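Local coordinates for putative mannose-1-phosphate guanylyl transferase (Thermus thermophilus, PDB 2CU2), which probably catalyses the transfer of a guanylyl group from GTP to mannose 1-phosphate, giving GDP-mannose, at residues A[140-151]-A[175-186]. Sequence-based numbering, arbitrary orientation.
Sequences RPTRPETEYGYI and ALEYIRKGYVWN
The indole of Trp-185 lies between the loop residue Pro-141 and the ring of Tyr-148. Its CB points away from the loop, but CG anti to the carbonyl carbon (chi1 -76°) brings the indole back. Pro-141 offers a compact aliphatic surface: its CA sits 3.5 Å from the centroid of the six-membered ring of Trp-185, almost on the normal, a CH-pi contact. On the opposite face Tyr-148 arrives edge-on, its plane at 86° to the indole, in a T-shaped pair. Tyr-150 runs alongside Trp-185, whose edge meets its face; over the other face of Tyr-150, Tyr-178 CD2 lies 3.5 Å from Tyr-150 CG, the rings meeting obliquely.

Polar bonds fix this aromatic cluster. Trp-185 NE1 donates in the indole plane to Tyr-150 OH at 2.9 Å, and that hydroxyl in turn donates a hydrogen bond to a lone pair of Glu-145 O, so the phenol is acceptor and donor at once. With an alanine in place of Trp-185, Pro-141 and the edge of Tyr-148 would probably face a gap, and Tyr-150 OH would lose its donor. Arg-143 grips Glu-145 OE1 side-on through NE and NH2 in a salt bridge, and Trp-185 CZ2 lies over one guanidinium face, planes 59° apart.

Ile-151 N reaches Val-184 O at 2.7 Å in an antiparallel hydrogen-bonded pair.

Ala-175, small enough for close approach, seats the helix on the loop, its CB 3.8 Å from Pro-144 CB. Gly-182, at a positive phi where a CB would jam against the preceding carbonyl O, ends helix 172-180 in a Schellman motif before strand 184-192, which pairs with strand 150-157.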
loop_
_atom_site.group_PDB
_atom_site.type_symbol
_atom_site.label_atom_id
_atom_site.label_comp_id
_atom_site.label_asym_id
_atom_site.label_seq_id
_atom_site.Cartn_x
_atom_site.Cartn_y
_atom_site.Cartn_z
ATOM N N ARG A 140 25.850 -1.738 24.701
ATOM C CA ARG A 140 26.499 -2.899 24.109
ATOM C C ARG A 140 25.852 -3.130 22.742
ATOM O O ARG A 140 24.640 -3.285 22.642
ATOM C CB ARG A 140 26.294 -4.134 24.995
ATOM C CG ARG A 140 27.050 -4.118 26.315
ATOM C CD ARG A 140 28.559 -4.186 26.102
ATOM N NE ARG A 140 29.280 -4.192 27.373
ATOM C CZ ARG A 140 30.599 -4.072 27.489
ATOM N NH1 ARG A 140 31.360 -3.937 26.409
ATOM N NH2 ARG A 140 31.157 -4.075 28.692
ATOM N N PRO A 141 26.657 -3.149 21.670
ATOM C CA PRO A 141 26.144 -3.358 20.311
ATOM C C PRO A 141 25.554 -4.757 20.106
ATOM O O PRO A 141 26.091 -5.739 20.612
ATOM C CB PRO A 141 27.377 -3.140 19.433
ATOM C CG PRO A 141 28.300 -2.329 20.295
ATOM C CD PRO A 141 28.109 -2.922 21.652
ATOM N N THR A 142 24.456 -4.846 19.363
ATOM C CA THR A 142 23.838 -6.141 19.094
ATOM C C THR A 142 24.057 -6.523 17.634
ATOM O O THR A 142 23.735 -7.631 17.218
ATOM C CB THR A 142 22.321 -6.129 19.387
ATOM O OG1 THR A 142 21.704 -5.017 18.726
ATOM C CG2 THR A 142 22.070 -6.036 20.874
ATOM N N ARG A 143 24.622 -5.593 16.868
ATOM C CA ARG A 143 24.896 -5.809 15.449
ATOM C C ARG A 143 25.921 -4.773 14.970
ATOM O O ARG A 143 26.045 -3.690 15.546
ATOM C CB ARG A 143 23.611 -5.652 14.634
ATOM C CG ARG A 143 23.053 -4.235 14.692
ATOM C CD ARG A 143 21.810 -4.041 13.832
ATOM N NE ARG A 143 21.448 -2.629 13.787
ATOM C CZ ARG A 143 20.932 -1.949 14.809
ATOM N NH1 ARG A 143 20.701 -2.549 15.971
ATOM N NH2 ARG A 143 20.671 -0.656 14.673
ATOM N N PRO A 144 26.654 -5.089 13.889
ATOM C CA PRO A 144 27.663 -4.180 13.342
ATOM C C PRO A 144 26.984 -3.015 12.623
ATOM O O PRO A 144 27.088 -2.894 11.402
ATOM C CB PRO A 144 28.444 -5.063 12.363
ATOM C CG PRO A 144 27.453 -6.129 11.899
ATOM C CD PRO A 144 26.559 -6.308 13.072
ATOM N N GLU A 145 26.288 -2.167 13.377
ATOM C CA GLU A 145 25.590 -1.028 12.795
ATOM C C GLU A 145 26.598 -0.016 12.261
ATOM O O GLU A 145 27.492 0.426 12.985
ATOM C CB GLU A 145 24.685 -0.368 13.840
ATOM C CG GLU A 145 23.854 0.781 13.289
ATOM C CD GLU A 145 23.112 0.400 12.027
ATOM O OE1 GLU A 145 22.188 -0.441 12.107
ATOM O OE2 GLU A 145 23.454 0.934 10.955
ATOM N N THR A 146 26.446 0.346 10.992
ATOM C CA THR A 146 27.354 1.290 10.344
ATOM C C THR A 146 26.920 2.754 10.437
ATOM O O THR A 146 27.705 3.651 10.137
ATOM C CB THR A 146 27.528 0.942 8.855
ATOM O OG1 THR A 146 26.281 1.131 8.172
ATOM C CG2 THR A 146 27.964 -0.509 8.700
ATOM N N GLU A 147 25.682 3.002 10.855
ATOM C CA GLU A 147 25.188 4.370 10.953
ATOM C C GLU A 147 25.339 4.993 12.332
ATOM O O GLU A 147 25.037 6.170 12.526
ATOM C CB GLU A 147 23.718 4.437 10.529
ATOM C CG GLU A 147 23.510 4.265 9.039
ATOM C CD GLU A 147 24.374 5.215 8.224
ATOM O OE1 GLU A 147 24.328 6.438 8.473
ATOM O OE2 GLU A 147 25.099 4.737 7.332
ATOM N N TYR A 148 25.805 4.209 13.296
ATOM C CA TYR A 148 25.980 4.731 14.645
ATOM C C TYR A 148 27.417 5.135 14.910
ATOM O O TYR A 148 28.345 4.747 14.191
ATOM C CB TYR A 148 25.607 3.682 15.692
ATOM C CG TYR A 148 24.163 3.261 15.720
ATOM C CD1 TYR A 148 23.196 3.950 14.992
ATOM C CD2 TYR A 148 23.753 2.190 16.519
ATOM C CE1 TYR A 148 21.849 3.585 15.058
ATOM C CE2 TYR A 148 22.412 1.819 16.594
ATOM C CZ TYR A 148 21.469 2.521 15.861
ATOM O OH TYR A 148 20.147 2.163 15.936
ATOM N N GLY A 149 27.585 5.931 15.954
ATOM C CA GLY A 149 28.908 6.321 16.382
ATOM C C GLY A 149 29.215 5.337 17.498
ATOM O O GLY A 149 28.293 4.809 18.129
ATOM N N TYR A 150 30.491 5.073 17.738
ATOM C CA TYR A 150 30.901 4.155 18.792
ATOM C C TYR A 150 31.819 4.876 19.768
ATOM O O TYR A 150 32.337 5.949 19.459
ATOM C CB TYR A 150 31.638 2.946 18.202
ATOM C CG TYR A 150 30.758 2.006 17.398
ATOM C CD1 TYR A 150 30.146 2.428 16.216
ATOM C CD2 TYR A 150 30.542 0.691 17.820
ATOM C CE1 TYR A 150 29.343 1.567 15.476
ATOM C CE2 TYR A 150 29.742 -0.180 17.084
ATOM C CZ TYR A 150 29.145 0.270 15.918
ATOM O OH TYR A 150 28.327 -0.562 15.209
ATOM N N ILE A 151 32.014 4.280 20.942
ATOM C CA ILE A 151 32.883 4.849 21.965
ATOM C C ILE A 151 33.867 3.800 22.486
ATOM O O ILE A 151 33.483 2.662 22.747
ATOM C CB ILE A 151 32.082 5.361 23.172
ATOM C CG1 ILE A 151 31.019 6.370 22.724
ATOM C CG2 ILE A 151 33.030 6.002 24.175
ATOM C CD1 ILE A 151 30.098 6.824 23.852
ATOM N N ALA A 175 32.923 -1.949 11.777
ATOM C CA ALA A 175 32.012 -2.059 12.912
ATOM C C ALA A 175 32.214 -3.379 13.666
ATOM O O ALA A 175 32.177 -3.442 14.888
ATOM C CB ALA A 175 30.574 -1.966 12.397
ATOM N N LEU A 176 32.392 -4.466 12.879
ATOM C CA LEU A 176 32.666 -5.767 13.488
ATOM C C LEU A 176 33.909 -5.710 14.384
ATOM O O LEU A 176 33.965 -6.292 15.458
ATOM C CB LEU A 176 32.930 -6.789 12.373
ATOM C CG LEU A 176 31.675 -7.335 11.679
ATOM C CD1 LEU A 176 32.028 -8.213 10.484
ATOM C CD2 LEU A 176 30.788 -8.213 12.557
ATOM N N GLU A 177 34.956 -5.032 13.862
ATOM C CA GLU A 177 36.198 -4.919 14.633
ATOM C C GLU A 177 35.989 -4.107 15.919
ATOM O O GLU A 177 36.554 -4.395 16.968
ATOM C CB GLU A 177 37.278 -4.240 13.775
ATOM C CG GLU A 177 38.156 -5.218 12.987
ATOM C CD GLU A 177 38.988 -6.063 13.930
ATOM O OE1 GLU A 177 39.038 -7.268 13.739
ATOM O OE2 GLU A 177 39.638 -5.503 14.809
ATOM N N TYR A 178 35.185 -3.019 15.792
ATOM C CA TYR A 178 34.876 -2.204 16.969
ATOM C C TYR A 178 34.278 -3.085 18.073
ATOM O O TYR A 178 34.593 -2.986 19.252
ATOM C CB TYR A 178 33.823 -1.151 16.588
ATOM C CG TYR A 178 34.355 0.025 15.823
ATOM C CD1 TYR A 178 35.718 0.182 15.570
ATOM C CD2 TYR A 178 33.460 0.992 15.363
ATOM C CE1 TYR A 178 36.165 1.295 14.854
ATOM C CE2 TYR A 178 33.902 2.105 14.661
ATOM C CZ TYR A 178 35.252 2.262 14.409
ATOM O OH TYR A 178 35.705 3.367 13.709
ATOM N N ILE A 179 33.336 -3.948 17.642
ATOM C CA ILE A 179 32.659 -4.819 18.598
ATOM C C ILE A 179 33.627 -5.808 19.261
ATOM O O ILE A 179 33.615 -6.015 20.466
ATOM C CB ILE A 179 31.512 -5.539 17.875
ATOM C CG1 ILE A 179 30.487 -4.506 17.402
ATOM C CG2 ILE A 179 30.797 -6.499 18.844
ATOM C CD1 ILE A 179 29.270 -5.121 16.720
ATOM N N ARG A 180 34.473 -6.444 18.425
ATOM C CA ARG A 180 35.446 -7.380 18.987
ATOM C C ARG A 180 36.312 -6.710 20.066
ATOM O O ARG A 180 36.677 -7.304 21.070
ATOM C CB ARG A 180 36.351 -7.903 17.861
ATOM C CG ARG A 180 35.608 -8.745 16.821
ATOM C CD ARG A 180 36.522 -9.173 15.662
ATOM N NE ARG A 180 35.762 -9.899 14.639
ATOM C CZ ARG A 180 35.851 -9.475 13.358
ATOM N NH1 ARG A 180 36.630 -8.454 13.037
ATOM N NH2 ARG A 180 35.136 -10.094 12.418
ATOM N N LYS A 181 36.675 -5.436 19.804
ATOM C CA LYS A 181 37.568 -4.723 20.723
ATOM C C LYS A 181 36.844 -4.147 21.949
ATOM O O LYS A 181 37.438 -3.470 22.778
ATOM C CB LYS A 181 38.218 -3.567 19.966
ATOM C CG LYS A 181 39.366 -4.009 19.065
ATOM C CD LYS A 181 39.799 -2.906 18.106
ATOM C CE LYS A 181 41.025 -3.299 17.280
ATOM N NZ LYS A 181 40.927 -2.691 15.952
ATOM N N GLY A 182 35.518 -4.359 22.015
ATOM C CA GLY A 182 34.851 -3.913 23.234
ATOM C C GLY A 182 34.242 -2.509 23.093
ATOM O O GLY A 182 33.889 -1.854 24.065
ATOM N N TYR A 183 34.150 -2.031 21.839
ATOM C CA TYR A 183 33.530 -0.734 21.595
ATOM C C TYR A 183 32.021 -0.773 21.848
ATOM O O TYR A 183 31.356 -1.779 21.642
ATOM C CB TYR A 183 33.805 -0.339 20.143
ATOM C CG TYR A 183 35.228 0.065 19.990
ATOM C CD1 TYR A 183 36.211 -0.551 20.758
ATOM C CD2 TYR A 183 35.587 1.058 19.077
ATOM C CE1 TYR A 183 37.541 -0.188 20.610
ATOM C CE2 TYR A 183 36.916 1.427 18.935
ATOM C CZ TYR A 183 37.890 0.811 19.699
ATOM O OH TYR A 183 39.218 1.165 19.555
ATOM N N VAL A 184 31.468 0.354 22.340
ATOM C CA VAL A 184 30.021 0.412 22.546
ATOM C C VAL A 184 29.372 1.541 21.735
ATOM O O VAL A 184 30.033 2.456 21.263
ATOM C CB VAL A 184 29.754 0.618 24.041
ATOM C CG1 VAL A 184 30.322 -0.555 24.838
ATOM C CG2 VAL A 184 30.390 1.908 24.520
ATOM N N TRP A 185 28.037 1.415 21.536
ATOM C CA TRP A 185 27.303 2.424 20.771
ATOM C C TRP A 185 27.176 3.727 21.564
ATOM O O TRP A 185 26.933 3.739 22.767
ATOM C CB TRP A 185 25.897 1.891 20.453
ATOM C CG TRP A 185 25.893 0.877 19.366
ATOM C CD1 TRP A 185 26.797 0.758 18.283
ATOM C CD2 TRP A 185 24.859 -0.126 19.147
ATOM N NE1 TRP A 185 26.443 -0.236 17.417
ATOM C CE2 TRP A 185 25.186 -0.821 17.956
ATOM C CE3 TRP A 185 23.698 -0.481 19.850
ATOM C CZ2 TRP A 185 24.370 -1.853 17.516
ATOM C CZ3 TRP A 185 22.877 -1.513 19.414
ATOM C CH2 TRP A 185 23.220 -2.199 18.236
ATOM N N ASN A 186 27.378 4.858 20.854
ATOM C CA ASN A 186 27.106 6.166 21.445
ATOM C C ASN A 186 25.593 6.398 21.527
ATOM O O ASN A 186 24.891 6.427 20.525
ATOM C CB ASN A 186 27.738 7.223 20.528
ATOM C CG ASN A 186 27.626 8.601 21.135
ATOM O OD1 ASN A 186 26.638 8.966 21.767
ATOM N ND2 ASN A 186 28.668 9.411 20.872
HETATM O O HOH W 1 34.023 -3.203 26.651
HETATM O O HOH W 2 25.301 6.563 17.784
HETATM O O HOH W 3 30.819 8.251 18.596
#